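Local atomic coordinates of soluble lytic tranglycosilase B3 (Pseudomonas aeruginosa, PDB entry 5AO8), a protein that probably acts as a peptidoglycan lytic transglycosylase, cleaving the glycan strands of the bacterial cell wall during its turnover and recycling. Residues L107-G112 against D341-G346; W97-G102 against S329-L334; G142-Y147 against Q204-P209. All coordinates share one frame; numbering follows the deposited sequence.

Contact 1 (L107-G112 against D341-G346); sequences LRVRQG and DSFKGG. With NM9 (methyl 2-acetamido-3-O-[(2R)-1-amino-1-oxopropan-2-yl]-2-deoxy-beta-D-glucopyranoside), chain B.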
loop_
_atom_site.group_PDB
_atom_site.type_symbol
_atom_site.label_atom_id
_atom_site.label_comp_id
_atom_site.label_asym_id
_atom_site.label_seq_id
_atom_site.Cartn_x
_atom_site.Cartn_y
_atom_site.Cartn_z
ATOM N N LEU A 107 -5.137 -13.231 15.034
ATOM C CA LEU A 107 -5.082 -12.273 16.132
ATOM C C LEU A 107 -5.557 -10.924 15.577
ATOM O O LEU A 107 -6.403 -10.249 16.183
ATOM C CB LEU A 107 -3.678 -12.205 16.746
ATOM C CG LEU A 107 -3.282 -13.558 17.395
ATOM C CD1 LEU A 107 -1.768 -13.682 17.760
ATOM C CD2 LEU A 107 -4.168 -13.909 18.614
ATOM N N ARG A 108 -5.110 -10.581 14.375
ATOM C CA ARG A 108 -5.458 -9.271 13.825
ATOM C C ARG A 108 -6.904 -9.242 13.360
ATOM O O ARG A 108 -7.580 -8.228 13.522
ATOM C CB ARG A 108 -4.536 -8.888 12.679
ATOM C CG ARG A 108 -4.868 -7.545 12.094
ATOM C CD ARG A 108 -3.848 -7.223 11.056
ATOM N NE ARG A 108 -2.645 -6.682 11.665
ATOM C CZ ARG A 108 -1.425 -6.877 11.202
ATOM N NH1 ARG A 108 -1.234 -7.628 10.139
ATOM N NH2 ARG A 108 -0.397 -6.318 11.814
ATOM N N VAL A 109 -7.383 -10.356 12.795
ATOM C CA VAL A 109 -8.809 -10.500 12.472
ATOM C C VAL A 109 -9.652 -10.292 13.724
ATOM O O VAL A 109 -10.522 -9.437 13.750
ATOM C CB VAL A 109 -9.110 -11.877 11.833
ATOM C CG1 VAL A 109 -10.563 -12.017 11.488
ATOM C CG2 VAL A 109 -8.309 -12.040 10.592
ATOM N N ARG A 110 -9.368 -11.007 14.795
ATOM C CA ARG A 110 -10.229 -10.842 15.937
ATOM C C ARG A 110 -10.075 -9.449 16.562
ATOM O O ARG A 110 -11.059 -8.883 16.992
ATOM C CB ARG A 110 -9.994 -11.936 16.972
ATOM C CG ARG A 110 -8.779 -11.815 17.771
ATOM C CD ARG A 110 -8.988 -12.522 19.097
ATOM N NE ARG A 110 -7.805 -12.351 19.955
ATOM C CZ ARG A 110 -7.194 -13.329 20.614
ATOM N NH1 ARG A 110 -7.644 -14.576 20.567
ATOM N NH2 ARG A 110 -6.128 -13.057 21.325
ATOM N N GLN A 111 -8.886 -8.868 16.586
ATOM C CA GLN A 111 -8.771 -7.547 17.209
ATOM C C GLN A 111 -9.585 -6.563 16.362
ATOM O O GLN A 111 -10.238 -5.656 16.892
ATOM C CB GLN A 111 -7.322 -7.109 17.355
ATOM C CG GLN A 111 -7.146 -6.042 18.451
ATOM C CD GLN A 111 -5.719 -5.449 18.485
ATOM O OE1 GLN A 111 -4.764 -6.092 18.040
ATOM N NE2 GLN A 111 -5.578 -4.216 18.999
ATOM N N GLY A 112 -9.635 -6.813 15.055
ATOM C CA GLY A 112 -10.387 -5.953 14.162
ATOM C C GLY A 112 -11.875 -6.095 14.362
ATOM O O GLY A 112 -12.621 -5.149 14.225
ATOM N N ASP A 341 -12.924 -8.695 4.376
ATOM C CA ASP A 341 -13.809 -9.838 4.178
ATOM C C ASP A 341 -13.785 -10.745 5.407
ATOM O O ASP A 341 -14.786 -11.327 5.770
ATOM C CB ASP A 341 -13.394 -10.704 2.971
ATOM C CG ASP A 341 -13.623 -10.029 1.617
ATOM O OD1 ASP A 341 -14.311 -9.004 1.509
ATOM O OD2 ASP A 341 -13.095 -10.552 0.616
ATOM N N SER A 342 -12.633 -10.856 6.056
ATOM C CA SER A 342 -12.492 -11.803 7.156
ATOM C C SER A 342 -13.272 -11.381 8.370
ATOM O O SER A 342 -13.493 -12.194 9.259
ATOM C CB SER A 342 -11.017 -11.983 7.563
ATOM O OG SER A 342 -10.265 -12.421 6.441
ATOM N N PHE A 343 -13.681 -10.123 8.454
ATOM C CA PHE A 343 -14.320 -9.666 9.705
ATOM C C PHE A 343 -15.736 -10.213 9.731
ATOM O O PHE A 343 -16.379 -10.278 10.781
ATOM C CB PHE A 343 -14.375 -8.117 9.837
ATOM C CG PHE A 343 -13.055 -7.449 9.975
ATOM C CD1 PHE A 343 -12.087 -7.926 10.834
ATOM C CD2 PHE A 343 -12.803 -6.295 9.273
ATOM C CE1 PHE A 343 -10.874 -7.279 10.969
ATOM C CE2 PHE A 343 -11.570 -5.620 9.394
ATOM C CZ PHE A 343 -10.621 -6.090 10.243
ATOM N N LYS A 344 -16.228 -10.514 8.541
ATOM C CA LYS A 344 -17.555 -11.080 8.343
ATOM C C LYS A 344 -17.455 -12.558 8.007
ATOM O O LYS A 344 -18.390 -13.137 7.475
ATOM C CB LYS A 344 -18.306 -10.363 7.209
ATOM C CG LYS A 344 -18.656 -8.893 7.471
ATOM C CD LYS A 344 -19.936 -8.766 8.286
ATOM C CE LYS A 344 -20.776 -7.529 7.904
ATOM N NZ LYS A 344 -20.012 -6.275 8.100
ATOM N N GLY A 345 -16.310 -13.173 8.260
ATOM C CA GLY A 345 -16.175 -14.601 8.016
ATOM C C GLY A 345 -15.850 -15.039 6.624
ATOM O O GLY A 345 -15.869 -16.238 6.346
ATOM N N GLY A 346 -15.561 -14.093 5.743
ATOM C CA GLY A 346 -15.099 -14.424 4.417
ATOM C C GLY A 346 -13.592 -14.383 4.407
ATOM O O GLY A 346 -12.957 -14.676 5.398
HETATM C C3A NM9 B . 5.658 -4.512 7.861
HETATM C C1 NM9 B . 2.914 -5.576 11.753
HETATM N N3A NM9 B . 7.716 -5.093 9.380
HETATM O O4 NM9 B . 3.659 -2.148 9.514
HETATM O O7 NM9 B . 2.750 -8.500 9.669
HETATM C C1B NM9 B . 2.174 -6.577 13.816
HETATM C C3B NM9 B . 5.717 -4.506 6.356
HETATM C C2 NM9 B . 3.297 -5.791 10.285
HETATM C C3E NM9 B . 6.646 -5.555 8.465
HETATM C C3 NM9 B . 3.946 -4.535 9.673
HETATM C C4 NM9 B . 3.012 -3.377 9.883
HETATM C C5 NM9 B . 2.659 -3.325 11.377
HETATM C C6 NM9 B . 1.654 -2.257 11.620
HETATM C C7 NM9 B . 3.920 -8.224 9.963
HETATM C C8 NM9 B . 5.084 -9.287 10.031
HETATM N N2 NM9 B . 4.279 -6.839 10.285
HETATM O OCA NM9 B . 6.552 -6.751 8.217
HETATM O O1 NM9 B . 2.283 -6.711 12.396
HETATM O O3 NM9 B . 4.274 -4.713 8.259
HETATM O O6 NM9 B . 0.516 -2.785 10.904
HETATM O O5 NM9 B . 2.039 -4.505 11.785
#
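Phe343 lays the CE1 corner of its ring against helix 106-118, overlapping Gly112, whose CA lies 3.5 Å from Phe343 CE1. Phe343 lies in the Schellman motif that ends helix 330-342 of this lysozyme-like transglycosylase, and its ring projects from there. The motif is closed by Gly346 N to Asp341 O and Gly345 N to Ser342 O, with Gly345 as the C-prime residue; Lys344 N also donates to Asp341 O, from the opposite face of its carbonyl plane. Gly345 turns the chain with a phi of 83°, a value that glycine adopts easily. Phe343 has CG anti to its own carbonyl carbon (chi1 -66°), which carries the ring off the turn and toward the neighbouring helix. Gly112 suits its place because it has no side chain to hold the ring off the backbone. Val138, Ala139 and Tyr147 also pack on Phe343. Val109 lies alongside Ser342: its short branched side chain lets CG1 and CG2 both approach Ser342 CB, at 4.0 and 4.1 Å, while Ser342 OG is hydrogen-bonded to Leu338 O. From the same helix Arg108 reaches the bound muramyl sugar, NH2 donating to its O1 at 2.8 Å through a bent bond of 132°. Closer to the ring, the edge of Phe343 meets a backbone oxygen, with CE1 3.5 Å from Val109 O.

Contact 2 (W97-G102 against S329-L334); sequences WKYLEG and SSAYAL. With NAG (2-acetamido-2-deoxy-beta-D-glucopyranose), chain C.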
loop_
_atom_site.group_PDB
_atom_site.type_symbol
_atom_site.label_atom_id
_atom_site.label_comp_id
_atom_site.label_asym_id
_atom_site.label_seq_id
_atom_site.Cartn_x
_atom_site.Cartn_y
_atom_site.Cartn_z
ATOM N N TRP A 97 2.467 -14.929 -0.247
ATOM C CA TRP A 97 1.946 -15.932 0.663
ATOM C C TRP A 97 2.305 -15.604 2.114
ATOM O O TRP A 97 1.461 -15.722 2.995
ATOM C CB TRP A 97 2.466 -17.319 0.289
ATOM C CG TRP A 97 2.351 -18.300 1.417
ATOM C CD1 TRP A 97 1.237 -19.000 1.782
ATOM C CD2 TRP A 97 3.388 -18.685 2.341
ATOM N NE1 TRP A 97 1.514 -19.800 2.871
ATOM C CE2 TRP A 97 2.824 -19.622 3.233
ATOM C CE3 TRP A 97 4.735 -18.328 2.500
ATOM C CZ2 TRP A 97 3.562 -20.205 4.267
ATOM C CZ3 TRP A 97 5.459 -18.906 3.523
ATOM C CH2 TRP A 97 4.872 -19.833 4.394
ATOM N N LYS A 98 3.544 -15.193 2.368
ATOM C CA LYS A 98 4.006 -14.994 3.747
ATOM C C LYS A 98 3.393 -13.705 4.274
ATOM O O LYS A 98 2.802 -13.663 5.349
ATOM C CB LYS A 98 5.548 -14.942 3.836
ATOM C CG LYS A 98 6.109 -14.727 5.277
ATOM C CD LYS A 98 5.735 -15.873 6.229
ATOM C CE LYS A 98 5.980 -15.510 7.682
ATOM N NZ LYS A 98 4.826 -14.770 8.271
ATOM N N TYR A 99 3.566 -12.655 3.491
ATOM C CA TYR A 99 2.966 -11.364 3.740
ATOM C C TYR A 99 1.481 -11.416 4.087
ATOM O O TYR A 99 1.014 -10.625 4.906
ATOM C CB TYR A 99 3.149 -10.501 2.513
ATOM C CG TYR A 99 2.577 -9.138 2.670
ATOM C CD1 TYR A 99 3.287 -8.148 3.317
ATOM C CD2 TYR A 99 1.348 -8.826 2.140
ATOM C CE1 TYR A 99 2.783 -6.893 3.446
ATOM C CE2 TYR A 99 0.835 -7.579 2.266
ATOM C CZ TYR A 99 1.562 -6.609 2.920
ATOM O OH TYR A 99 1.071 -5.348 3.071
ATOM N N LEU A 100 0.730 -12.324 3.458
ATOM C CA LEU A 100 -0.705 -12.448 3.739
ATOM C C LEU A 100 -0.961 -13.182 5.055
ATOM O O LEU A 100 -1.960 -12.927 5.705
ATOM C CB LEU A 100 -1.434 -13.148 2.589
ATOM C CG LEU A 100 -1.533 -12.345 1.288
ATOM C CD1 LEU A 100 -2.071 -13.213 0.196
ATOM C CD2 LEU A 100 -2.423 -11.133 1.470
ATOM N N GLU A 101 -0.046 -14.052 5.464
ATOM C CA GLU A 101 -0.187 -14.781 6.718
ATOM C C GLU A 101 0.105 -13.870 7.898
ATOM O O GLU A 101 -0.328 -14.126 9.013
ATOM C CB GLU A 101 0.721 -16.012 6.725
ATOM C CG GLU A 101 0.172 -17.143 5.822
ATOM C CD GLU A 101 0.841 -18.506 6.049
ATOM O OE1 GLU A 101 2.036 -18.541 6.425
ATOM O OE2 GLU A 101 0.171 -19.545 5.843
ATOM N N GLY A 102 0.842 -12.801 7.643
ATOM C CA GLY A 102 1.025 -11.760 8.626
ATOM C C GLY A 102 -0.211 -10.912 8.692
ATOM O O GLY A 102 -0.810 -10.735 9.739
ATOM N N SER A 329 0.828 -0.993 -3.525
ATOM C CA SER A 329 1.285 -2.361 -3.623
ATOM C C SER A 329 0.046 -3.275 -3.725
ATOM O O SER A 329 -0.839 -3.268 -2.851
ATOM C CB SER A 329 2.128 -2.723 -2.415
ATOM O OG SER A 329 2.085 -4.131 -2.208
ATOM N N SER A 330 -0.039 -4.027 -4.807
ATOM C CA SER A 330 -1.125 -4.967 -5.007
ATOM C C SER A 330 -1.179 -6.046 -3.892
ATOM O O SER A 330 -2.260 -6.498 -3.557
ATOM C CB SER A 330 -0.993 -5.639 -6.375
ATOM O OG SER A 330 0.269 -6.272 -6.425
ATOM N N ALA A 331 -0.038 -6.437 -3.315
ATOM C CA ALA A 331 -0.035 -7.368 -2.178
ATOM C C ALA A 331 -0.791 -6.777 -0.981
ATOM O O ALA A 331 -1.608 -7.446 -0.340
ATOM C CB ALA A 331 1.379 -7.703 -1.785
ATOM N N TYR A 332 -0.505 -5.510 -0.707
ATOM C CA TYR A 332 -1.191 -4.754 0.334
ATOM C C TYR A 332 -2.658 -4.632 0.041
ATOM O O TYR A 332 -3.438 -4.835 0.927
ATOM C CB TYR A 332 -0.573 -3.365 0.493
ATOM C CG TYR A 332 -1.311 -2.393 1.381
ATOM C CD1 TYR A 332 -2.325 -1.592 0.874
ATOM C CD2 TYR A 332 -0.979 -2.257 2.711
ATOM C CE1 TYR A 332 -3.001 -0.676 1.684
ATOM C CE2 TYR A 332 -1.643 -1.339 3.537
ATOM C CZ TYR A 332 -2.644 -0.544 3.001
ATOM O OH TYR A 332 -3.306 0.377 3.786
ATOM N N ALA A 333 -3.041 -4.288 -1.179
ATOM C CA ALA A 333 -4.462 -4.060 -1.425
ATOM C C ALA A 333 -5.239 -5.383 -1.356
ATOM O O ALA A 333 -6.338 -5.414 -0.895
ATOM C CB ALA A 333 -4.693 -3.372 -2.736
ATOM N N LEU A 334 -4.614 -6.473 -1.736
ATOM C CA LEU A 334 -5.211 -7.784 -1.585
ATOM C C LEU A 334 -5.368 -8.146 -0.099
ATOM O O LEU A 334 -6.423 -8.575 0.323
ATOM C CB LEU A 334 -4.360 -8.826 -2.344
ATOM C CG LEU A 334 -4.854 -10.274 -2.363
ATOM C CD1 LEU A 334 -6.239 -10.366 -3.015
ATOM C CD2 LEU A 334 -3.844 -11.234 -3.078
HETATM C C1 NAG C . 2.910 -1.351 8.551
HETATM C C2 NAG C . 3.520 0.050 8.579
HETATM C C3 NAG C . 2.930 0.972 7.510
HETATM C C4 NAG C . 2.828 0.263 6.153
HETATM C C5 NAG C . 2.175 -1.099 6.350
HETATM C C6 NAG C . 1.916 -1.937 5.098
HETATM C C7 NAG C . 4.434 1.130 10.632
HETATM C C8 NAG C . 4.194 1.745 12.022
HETATM N N2 NAG C . 3.306 0.615 9.878
HETATM O O3 NAG C . 3.721 2.138 7.383
HETATM O O4 NAG C . 2.064 1.167 5.342
HETATM O O5 NAG C . 2.996 -1.863 7.253
HETATM O O6 NAG C . 2.446 -3.250 5.282
HETATM O O7 NAG C . 5.520 1.068 10.156
#
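Apolar contacts between Tyr99 and Ala331, and between Leu100 and Leu334, join helix 96-103 to the N-terminal part of helix 330-342. The short helical segments pack at -38°, their axes 10.1 Å apart, within the lysozyme-like transglycosylase domain. The small Ala331 lets the tyrosine ring settle beside it, with Tyr99 CD2 4.1 Å from Ala331 CB. About one turn on from Ala331, Leu334 meets Leu100, Leu100 CD1 lying 4.2 Å from Leu334 CD2. Ala335 continues this surface, touching both Tyr99 and Leu100.

Polar atoms meet ring edges. Ala331 O lies near the plane of the Tyr99 ring, 3.6 Å from CE2, where the ring's slightly positive hydrogens face the oxygen. Because Tyr99 has CG anti to its backbone N (chi1 -179°), the ring extends across the helix start and its OH comes 3.6 Å from Tyr332 CB, at the edge of the Tyr332 ring.

Within 329-334, a capping bond fixes the helix start. Ser329, at the N-cap, accepts from Tyr332 N through OG at 3.3 Å and almost straight, 171°; the short serine side chain can reach forward to an amide of the first turn.

Tyr99 OH forms a weak 3.3 Å hydrogen bond with O6 of the N-acetylglucosamine (chain C), and Tyr332 CD2 packs 3.8 Å from C6 of that sugar. With no hydrogen bond across it, the helix pairing rests on packing, mostly apolar, with a carbonyl oxygen and a hydroxyl at ring edges, while the tyrosines turn toward the saccharide.

Contact 3 (G142-Y147 against Q204-P209); sequences GMESNY and QTQFIP. With NAG (2-acetamido-2-deoxy-beta-D-glucopyranose), chain C; NM9 (methyl 2-acetamido-3-O-[(2R)-1-amino-1-oxopropan-2-yl]-2-deoxy-beta-D-glucopyranoside), chain B; NAG (2-acetamido-2-deoxy-beta-D-glucopyranose), chain D.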
loop_
_atom_site.group_PDB
_atom_site.type_symbol
_atom_site.label_atom_id
_atom_site.label_comp_id
_atom_site.label_asym_id
_atom_site.label_seq_id
_atom_site.Cartn_x
_atom_site.Cartn_y
_atom_site.Cartn_z
ATOM N N GLY A 142 -6.007 -1.705 10.688
ATOM C CA GLY A 142 -5.245 -2.871 11.116
ATOM C C GLY A 142 -3.941 -3.058 10.386
ATOM O O GLY A 142 -2.912 -3.345 11.002
ATOM N N MET A 143 -3.986 -2.928 9.061
ATOM C CA MET A 143 -2.793 -3.037 8.220
ATOM C C MET A 143 -1.729 -1.959 8.504
ATOM O O MET A 143 -0.514 -2.211 8.509
ATOM C CB MET A 143 -3.199 -2.957 6.747
ATOM C CG MET A 143 -3.948 -4.192 6.216
ATOM S SD MET A 143 -3.035 -5.694 6.457
ATOM C CE MET A 143 -1.638 -5.384 5.400
ATOM N N GLU A 144 -2.194 -0.736 8.706
ATOM C CA GLU A 144 -1.287 0.422 8.853
ATOM C C GLU A 144 -0.616 0.521 10.223
ATOM O O GLU A 144 0.570 0.746 10.320
ATOM C CB GLU A 144 -2.052 1.703 8.572
ATOM C CG GLU A 144 -2.416 1.871 7.108
ATOM C CD GLU A 144 -1.199 1.863 6.135
ATOM O OE1 GLU A 144 -0.056 2.212 6.532
ATOM O OE2 GLU A 144 -1.388 1.497 4.956
ATOM N N SER A 145 -1.371 0.309 11.283
ATOM C CA SER A 145 -0.836 0.521 12.611
ATOM C C SER A 145 -1.301 -0.523 13.610
ATOM O O SER A 145 -1.209 -0.287 14.795
ATOM C CB SER A 145 -1.238 1.930 13.100
ATOM O OG SER A 145 -2.640 2.057 13.300
ATOM N N ASN A 146 -1.813 -1.668 13.137
ATOM C CA ASN A 146 -2.514 -2.629 14.006
ATOM C C ASN A 146 -3.548 -1.963 14.953
ATOM O O ASN A 146 -3.579 -2.197 16.158
ATOM C CB ASN A 146 -1.506 -3.449 14.816
ATOM C CG ASN A 146 -2.114 -4.699 15.379
ATOM O OD1 ASN A 146 -2.137 -5.732 14.723
ATOM N ND2 ASN A 146 -2.648 -4.612 16.597
ATOM N N TYR A 147 -4.430 -1.165 14.366
ATOM C CA TYR A 147 -5.542 -0.514 15.070
ATOM C C TYR A 147 -5.069 0.498 16.161
ATOM O O TYR A 147 -5.720 0.711 17.191
ATOM C CB TYR A 147 -6.459 -1.559 15.672
ATOM C CG TYR A 147 -6.815 -2.695 14.717
ATOM C CD1 TYR A 147 -7.750 -2.547 13.694
ATOM C CD2 TYR A 147 -6.236 -3.920 14.872
ATOM C CE1 TYR A 147 -8.061 -3.610 12.856
ATOM C CE2 TYR A 147 -6.534 -4.942 14.071
ATOM C CZ TYR A 147 -7.452 -4.801 13.055
ATOM O OH TYR A 147 -7.699 -5.888 12.210
ATOM N N GLN A 204 -2.020 6.766 13.403
ATOM C CA GLN A 204 -2.808 5.570 13.329
ATOM C C GLN A 204 -3.141 5.163 11.893
ATOM O O GLN A 204 -3.392 4.003 11.586
ATOM C CB GLN A 204 -4.089 5.754 14.087
ATOM C CG GLN A 204 -3.848 5.972 15.547
ATOM C CD GLN A 204 -5.064 5.692 16.367
ATOM O OE1 GLN A 204 -5.799 4.741 16.121
ATOM N NE2 GLN A 204 -5.290 6.516 17.349
ATOM N N THR A 205 -3.130 6.149 11.031
ATOM C CA THR A 205 -3.426 5.994 9.626
ATOM C C THR A 205 -2.210 5.817 8.749
ATOM O O THR A 205 -2.344 5.454 7.624
ATOM C CB THR A 205 -4.159 7.244 9.149
ATOM O OG1 THR A 205 -3.366 8.403 9.472
ATOM C CG2 THR A 205 -5.451 7.368 9.856
ATOM N N GLN A 206 -1.053 6.210 9.240
ATOM C CA GLN A 206 0.187 6.252 8.462
ATOM C C GLN A 206 0.030 7.158 7.243
ATOM O O GLN A 206 0.521 6.852 6.147
ATOM C CB GLN A 206 0.631 4.843 8.090
ATOM C CG GLN A 206 0.934 3.974 9.293
ATOM C CD GLN A 206 2.223 4.417 10.054
ATOM O OE1 GLN A 206 3.343 4.214 9.582
ATOM N NE2 GLN A 206 2.050 5.015 11.221
ATOM N N PHE A 207 -0.607 8.313 7.463
ATOM C CA PHE A 207 -0.602 9.372 6.456
ATOM C C PHE A 207 0.794 9.983 6.413
ATOM O O PHE A 207 1.375 10.253 7.455
ATOM C CB PHE A 207 -1.608 10.477 6.758
ATOM C CG PHE A 207 -3.068 10.164 6.420
ATOM C CD1 PHE A 207 -3.480 8.967 5.891
ATOM C CD2 PHE A 207 -4.018 11.139 6.585
ATOM C CE1 PHE A 207 -4.793 8.770 5.571
ATOM C CE2 PHE A 207 -5.325 10.928 6.260
ATOM C CZ PHE A 207 -5.707 9.757 5.757
ATOM N N ILE A 208 1.339 10.228 5.234
ATOM C CA ILE A 208 2.406 11.208 5.134
ATOM C C ILE A 208 1.861 12.634 5.322
ATOM O O ILE A 208 0.693 12.888 5.112
ATOM C CB ILE A 208 3.145 11.100 3.806
ATOM C CG1 ILE A 208 2.264 11.523 2.642
ATOM C CG2 ILE A 208 3.589 9.667 3.575
ATOM C CD1 ILE A 208 2.950 11.251 1.271
ATOM N N PRO A 209 2.716 13.567 5.735
ATOM C CA PRO A 209 2.272 14.929 6.060
ATOM C C PRO A 209 1.443 15.582 4.941
ATOM O O PRO A 209 0.363 16.110 5.233
ATOM C CB PRO A 209 3.601 15.680 6.332
ATOM C CG PRO A 209 4.560 14.603 6.825
ATOM C CD PRO A 209 4.125 13.317 6.108
HETATM C C1 NAG C . 2.910 -1.351 8.551
HETATM C C2 NAG C . 3.520 0.050 8.579
HETATM C C3 NAG C . 2.930 0.972 7.510
HETATM C C4 NAG C . 2.828 0.263 6.153
HETATM C C5 NAG C . 2.175 -1.099 6.350
HETATM C C6 NAG C . 1.916 -1.937 5.098
HETATM C C7 NAG C . 4.434 1.130 10.632
HETATM C C8 NAG C . 4.194 1.745 12.022
HETATM N N2 NAG C . 3.306 0.615 9.878
HETATM O O3 NAG C . 3.721 2.138 7.383
HETATM O O4 NAG C . 2.064 1.167 5.342
HETATM O O5 NAG C . 2.996 -1.863 7.253
HETATM O O6 NAG C . 2.446 -3.250 5.282
HETATM O O7 NAG C . 5.520 1.068 10.156
HETATM C C3A NM9 B . 5.658 -4.512 7.861
HETATM C C1 NM9 B . 2.914 -5.576 11.753
HETATM N N3A NM9 B . 7.716 -5.093 9.380
HETATM O O4 NM9 B . 3.659 -2.148 9.514
HETATM O O7 NM9 B . 2.750 -8.500 9.669
HETATM C C1B NM9 B . 2.174 -6.577 13.816
HETATM C C3B NM9 B . 5.717 -4.506 6.356
HETATM C C2 NM9 B . 3.297 -5.791 10.285
HETATM C C3E NM9 B . 6.646 -5.555 8.465
HETATM C C3 NM9 B . 3.946 -4.535 9.673
HETATM C C4 NM9 B . 3.012 -3.377 9.883
HETATM C C5 NM9 B . 2.659 -3.325 11.377
HETATM C C6 NM9 B . 1.654 -2.257 11.620
HETATM C C7 NM9 B . 3.920 -8.224 9.963
HETATM C C8 NM9 B . 5.084 -9.287 10.031
HETATM N N2 NM9 B . 4.279 -6.839 10.285
HETATM O OCA NM9 B . 6.552 -6.751 8.217
HETATM O O1 NM9 B . 2.283 -6.711 12.396
HETATM O O3 NM9 B . 4.274 -4.713 8.259
HETATM O O6 NM9 B . 0.516 -2.785 10.904
HETATM O O5 NM9 B . 2.039 -4.505 11.785
HETATM C C1 NAG D . 1.767 6.591 0.538
HETATM C C2 NAG D . 0.663 7.593 0.713
HETATM C C3 NAG D . 0.154 8.020 -0.652
HETATM C C4 NAG D . 1.290 8.614 -1.469
HETATM C C5 NAG D . 2.556 7.731 -1.458
HETATM C C6 NAG D . 3.791 8.483 -1.915
HETATM C C7 NAG D . -0.818 7.718 2.645
HETATM C C8 NAG D . -1.945 7.056 3.378
HETATM N N2 NAG D . -0.400 7.096 1.541
HETATM O O1 NAG D . 2.096 6.083 1.799
HETATM O O3 NAG D . -0.891 8.975 -0.469
HETATM O O4 NAG D . 0.858 8.789 -2.813
HETATM O O5 NAG D . 2.867 7.196 -0.152
HETATM O O6 NAG D . 4.969 8.059 -1.245
HETATM O O7 NAG D . -0.300 8.796 3.028
#
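Glu144 leaves helix 134-145 toward the loop at Gln204-Gln206, and its CB already meets that loop, 3.8 Å from Gln206 CG. The next atom, CG, rests 3.6 Å from Thr205 O. A bend at chi2 (-58°) then swings the carboxylate along the loop, where OE1 comes 3.1 Å from Gln206 CB. Glu144 OE1 also accepts a short hydrogen bond, 2.6 Å long, from O4 of the N-acetylglucosamine (chain C). Glu144 OE2 has a weak hydrogen bond with Tyr332 OH. Glutamate has the reach to touch loop, sugar and tyrosine together.

Gln206 sets its amide plane within 15° of the carboxylate plane, and its OE1 accepts from O3 of the same sugar at 3.0 Å; NE2 is tied back to Gly203 O. Carboxylate and amide thus grip neighbouring hydroxyls along the saccharide cleft of this lysozyme-like fold. Backbone carbonyls add to the grip: the sugar's N2 donates to Glu144 O at 2.8 Å, and O6 of the adjoining muramyl sugar donates to Met143 O. Further along the loop, Ile208 N donates to O7 of a separate N-acetylglucosamine (chain D) at 3.1 Å.

Behind the cleft, Ser145 OG donates to Gln204 O at 2.7 Å, tilted 16° from the carbonyl plane. That hydroxyl is hydrogen-bonded to Gly148 N as well, a double role for which compact serine is well suited.

From the N terminus, helix 96-103 supplies the first half of contact 2 and helix 106-118 the first half of contact 1. Next comes 142-147, the start of contact 3, which closes the shortest loop at 204-209. That loop sits within both longer ones: contact 2 closes at 329-334 and contact 1 soon after at 341-346. Since 2 opens and closes before 1, these two cross, their far halves lying at the two ends of helix 330-342. Tyr147 OH, hydrogen-bonded to Arg108 O, ties contact 3 to contact 1. Contacts 2 and 3 border the bound disaccharide, whereas contact 1 packs farther out and reaches it through Arg108.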